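Local coordinates for protein tapirin (Caldicellulosiruptor hydrothermalis, PDB 6N2C) that probably binds cellulose through its beta-helical C-terminal domain, helping the bacterium adhere to plant biomass, and carries a zinc ion, at residues A[352-363]-A[373-384]. Residues are numbered along the deposited sequence; the frame is centred on the assembly and turned at random.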
# COMPACT_ATOMS: atom_id res chain seq x y z
N GLY A 352 -24.12 -2.35 -8.18
CA GLY A 352 -23.45 -1.53 -9.14
C GLY A 352 -22.00 -1.84 -9.55
O GLY A 352 -21.38 -1.10 -10.33
N THR A 353 -21.46 -2.89 -8.99
CA THR A 353 -20.13 -3.29 -9.24
C THR A 353 -19.94 -3.92 -10.59
O THR A 353 -20.88 -4.55 -11.16
CB THR A 353 -19.66 -4.24 -8.10
OG1 THR A 353 -20.59 -5.33 -7.94
CG2 THR A 353 -19.56 -3.49 -6.81
N VAL A 354 -18.74 -3.78 -11.14
CA VAL A 354 -18.39 -4.38 -12.42
C VAL A 354 -17.00 -4.97 -12.27
O VAL A 354 -16.15 -4.35 -11.68
CB VAL A 354 -18.39 -3.28 -13.57
CG1 VAL A 354 -18.03 -3.88 -14.89
CG2 VAL A 354 -19.75 -2.63 -13.65
N VAL A 355 -16.77 -6.11 -12.91
CA VAL A 355 -15.49 -6.76 -12.94
C VAL A 355 -15.04 -6.91 -14.37
O VAL A 355 -15.84 -7.40 -15.22
CB VAL A 355 -15.58 -8.15 -12.28
CG1 VAL A 355 -14.29 -8.98 -12.55
CG2 VAL A 355 -15.88 -7.98 -10.83
N TYR A 356 -13.86 -6.38 -14.72
CA TYR A 356 -13.20 -6.62 -15.99
C TYR A 356 -11.95 -7.49 -15.86
O TYR A 356 -11.13 -7.28 -14.98
CB TYR A 356 -12.75 -5.29 -16.60
CG TYR A 356 -13.86 -4.28 -16.84
CD1 TYR A 356 -14.63 -4.29 -18.04
CD2 TYR A 356 -14.12 -3.30 -15.93
CE1 TYR A 356 -15.65 -3.34 -18.22
CE2 TYR A 356 -15.07 -2.34 -16.15
CZ TYR A 356 -15.84 -2.37 -17.28
OH TYR A 356 -16.81 -1.45 -17.46
N ALA A 357 -11.83 -8.45 -16.73
CA ALA A 357 -10.72 -9.35 -16.78
C ALA A 357 -10.36 -9.78 -18.16
O ALA A 357 -11.09 -9.68 -19.16
CB ALA A 357 -11.04 -10.61 -15.94
N ASN A 358 -9.10 -10.18 -18.28
CA ASN A 358 -8.62 -10.96 -19.41
C ASN A 358 -9.06 -12.43 -19.16
O ASN A 358 -10.13 -12.82 -19.60
CB ASN A 358 -7.12 -10.79 -19.54
CG ASN A 358 -6.56 -11.56 -20.69
OD1 ASN A 358 -7.20 -11.68 -21.72
ND2 ASN A 358 -5.36 -12.10 -20.53
N ASN A 359 -8.29 -13.23 -18.41
CA ASN A 359 -8.72 -14.57 -18.01
C ASN A 359 -9.42 -14.54 -16.70
O ASN A 359 -9.00 -13.86 -15.76
CB ASN A 359 -7.55 -15.53 -18.01
CG ASN A 359 -6.93 -15.65 -19.38
OD1 ASN A 359 -7.64 -15.67 -20.41
ND2 ASN A 359 -5.63 -15.62 -19.44
N LEU A 360 -10.54 -15.26 -16.60
CA LEU A 360 -11.25 -15.37 -15.33
C LEU A 360 -11.39 -16.87 -15.05
O LEU A 360 -12.02 -17.61 -15.85
CB LEU A 360 -12.62 -14.70 -15.41
CG LEU A 360 -13.52 -14.96 -14.19
CD1 LEU A 360 -12.92 -14.54 -12.84
CD2 LEU A 360 -14.88 -14.36 -14.30
N ASP A 361 -10.78 -17.35 -13.97
CA ASP A 361 -10.80 -18.81 -13.68
C ASP A 361 -11.43 -19.01 -12.34
O ASP A 361 -11.06 -18.31 -11.41
CB ASP A 361 -9.37 -19.34 -13.60
CG ASP A 361 -8.65 -19.46 -14.94
OD1 ASP A 361 -8.79 -18.58 -15.80
OD2 ASP A 361 -7.89 -20.49 -15.12
N ILE A 362 -12.39 -19.95 -12.22
CA ILE A 362 -13.06 -20.25 -10.95
C ILE A 362 -12.99 -21.78 -10.82
O ILE A 362 -13.48 -22.50 -11.75
CB ILE A 362 -14.49 -19.80 -10.98
CG1 ILE A 362 -14.63 -18.33 -11.52
CG2 ILE A 362 -15.12 -19.78 -9.62
CD1 ILE A 362 -15.83 -18.11 -12.38
N ILE A 363 -12.35 -22.26 -9.75
CA ILE A 363 -11.83 -23.65 -9.74
C ILE A 363 -12.25 -24.31 -8.46
O ILE A 363 -11.85 -23.88 -7.35
CB ILE A 363 -10.30 -23.77 -9.88
CG1 ILE A 363 -9.74 -22.99 -11.08
CG2 ILE A 363 -9.87 -25.23 -9.98
CD1 ILE A 363 -10.25 -23.37 -12.45
N ASP A 373 -25.74 -8.55 -8.23
CA ASP A 373 -25.95 -7.42 -9.13
C ASP A 373 -24.79 -7.12 -10.09
O ASP A 373 -24.82 -6.12 -10.86
CB ASP A 373 -26.29 -6.10 -8.35
CG ASP A 373 -26.81 -5.01 -9.25
OD1 ASP A 373 -27.67 -5.34 -10.15
OD2 ASP A 373 -26.38 -3.83 -9.20
N THR A 374 -23.80 -7.99 -10.12
CA THR A 374 -22.55 -7.62 -10.80
C THR A 374 -22.54 -8.13 -12.20
O THR A 374 -22.96 -9.31 -12.44
CB THR A 374 -21.34 -8.17 -10.00
OG1 THR A 374 -21.36 -7.67 -8.69
CG2 THR A 374 -19.94 -7.88 -10.66
N VAL A 375 -21.96 -7.30 -13.10
CA VAL A 375 -21.63 -7.71 -14.41
C VAL A 375 -20.14 -8.04 -14.48
O VAL A 375 -19.32 -7.23 -14.05
CB VAL A 375 -21.99 -6.62 -15.42
CG1 VAL A 375 -21.71 -7.08 -16.82
CG2 VAL A 375 -23.44 -6.20 -15.25
N LEU A 376 -19.79 -9.19 -15.05
CA LEU A 376 -18.42 -9.61 -15.24
C LEU A 376 -18.11 -9.70 -16.74
O LEU A 376 -18.87 -10.34 -17.51
CB LEU A 376 -18.14 -10.93 -14.54
CG LEU A 376 -18.41 -10.81 -13.03
CD1 LEU A 376 -19.79 -11.32 -12.70
CD2 LEU A 376 -17.38 -11.51 -12.19
N TYR A 377 -17.02 -9.06 -17.16
CA TYR A 377 -16.54 -9.10 -18.51
C TYR A 377 -15.18 -9.84 -18.53
O TYR A 377 -14.29 -9.48 -17.77
CB TYR A 377 -16.30 -7.65 -19.06
CG TYR A 377 -17.47 -6.78 -19.14
CD1 TYR A 377 -17.91 -6.06 -18.07
CD2 TYR A 377 -18.17 -6.69 -20.33
CE1 TYR A 377 -19.03 -5.27 -18.13
CE2 TYR A 377 -19.27 -5.89 -20.43
CZ TYR A 377 -19.70 -5.17 -19.36
OH TYR A 377 -20.83 -4.40 -19.47
N CYS A 378 -15.05 -10.84 -19.39
CA CYS A 378 -13.81 -11.53 -19.60
C CYS A 378 -13.54 -11.90 -21.05
O CYS A 378 -14.48 -12.04 -21.88
CB CYS A 378 -13.65 -12.75 -18.65
SG CYS A 378 -14.87 -14.03 -19.00
N ASN A 379 -12.26 -12.13 -21.36
CA ASN A 379 -11.89 -12.73 -22.62
C ASN A 379 -12.06 -14.26 -22.56
O ASN A 379 -12.82 -14.84 -23.36
CB ASN A 379 -10.48 -12.34 -23.02
CG ASN A 379 -10.00 -13.17 -24.26
OD1 ASN A 379 -10.79 -13.46 -25.16
ND2 ASN A 379 -8.71 -13.46 -24.31
N ASN A 380 -11.45 -14.92 -21.57
CA ASN A 380 -11.65 -16.33 -21.41
C ASN A 380 -12.20 -16.59 -20.04
O ASN A 380 -11.75 -15.98 -19.05
CB ASN A 380 -10.36 -17.10 -21.64
CG ASN A 380 -9.87 -17.02 -23.07
OD1 ASN A 380 -10.64 -17.17 -24.04
ND2 ASN A 380 -8.55 -16.83 -23.22
N LEU A 381 -13.16 -17.52 -19.97
CA LEU A 381 -13.78 -17.99 -18.72
C LEU A 381 -13.49 -19.46 -18.57
O LEU A 381 -13.82 -20.23 -19.48
CB LEU A 381 -15.24 -17.82 -18.78
CG LEU A 381 -16.09 -18.31 -17.57
CD1 LEU A 381 -15.66 -17.57 -16.34
CD2 LEU A 381 -17.55 -18.08 -17.76
N LYS A 382 -12.88 -19.87 -17.44
CA LYS A 382 -12.67 -21.28 -17.10
C LYS A 382 -13.38 -21.60 -15.82
O LYS A 382 -13.20 -20.90 -14.83
CB LYS A 382 -11.18 -21.64 -16.94
CG LYS A 382 -10.92 -23.10 -16.58
CD LYS A 382 -9.42 -23.35 -16.55
CE LYS A 382 -9.06 -24.76 -16.17
NZ LYS A 382 -9.53 -25.86 -17.12
N ILE A 383 -14.29 -22.58 -15.85
CA ILE A 383 -15.02 -23.09 -14.70
C ILE A 383 -14.66 -24.61 -14.62
O ILE A 383 -14.78 -25.33 -15.62
CB ILE A 383 -16.51 -22.89 -14.87
CG1 ILE A 383 -16.85 -21.41 -14.74
CG2 ILE A 383 -17.27 -23.66 -13.80
CD1 ILE A 383 -18.25 -21.10 -15.09
N ASP A 384 -14.07 -25.01 -13.48
CA ASP A 384 -13.75 -26.39 -13.20
C ASP A 384 -14.44 -26.76 -11.91
O ASP A 384 -14.13 -26.21 -10.82
CB ASP A 384 -12.23 -26.58 -13.20
CG ASP A 384 -11.81 -27.98 -12.80
OD1 ASP A 384 -12.66 -28.84 -12.78
OD2 ASP A 384 -10.62 -28.13 -12.50
O HOH W 1 -23.46 -3.95 -11.61
O HOH W 2 -9.69 -18.33 -18.27
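Val-355 and Leu-360 each bond through both N and O to the 373-384 segment, as one coil of a parallel beta-helix does to the next. Val-355 N gives to Val-375 O and Val-355 O takes Tyr-377 N (2.8 Å); beyond the corner Leu-360 repeats the pattern with Asn-380 O and Lys-382 N, and Ile-362 with Lys-382 O and Asp-384 N. At the corner itself Asn-358 O accepts from two donors, Asn-379 N at 2.8 Å and Asn-380 N at 3.2 Å.

Side chains stack in register as ladders. Asn-380 ND2 donates to Asn-359 OD1 (3.2 Å), the two amides lying alongside with planes 10° apart, while Asn-380 OD1 receives Thr-399 N of the following coil; the Asn-358 and Asn-379 amides run similarly, their bond weak. On the outer face the rings of Tyr-356 and Tyr-377 are nearly parallel but slid apart, centroids 5.1 Å from each other, and Val-354 CG1 meets the Tyr-377 ring at its edge.

Inside, Leu-360 and Leu-381 point the same way, both with CG anti to the backbone N (chi1 171° and 178°), which brings Leu-360 CD2 within 3.9 Å of Leu-381 CD1. Leu-376 CD2 lies 3.8 Å from Val-355 CB.

At the start of the pair Asp-373 OD2 takes Gly-352 N on its anti lone pair (2.9 Å), its other oxygen salt-bridged to Lys-392. Replacing this aspartate with alanine would probably leave Gly-352 N and the lysine ammonium without these acceptors. A water bridges Thr-353 O and Asp-373 O.

The two coils sit between strands 333-335 and 338-341 on one side and 393-396 and 400-403 on the other; Leu-389 of strand 388-391 packs against Ile-362 and Ile-383 in the interior.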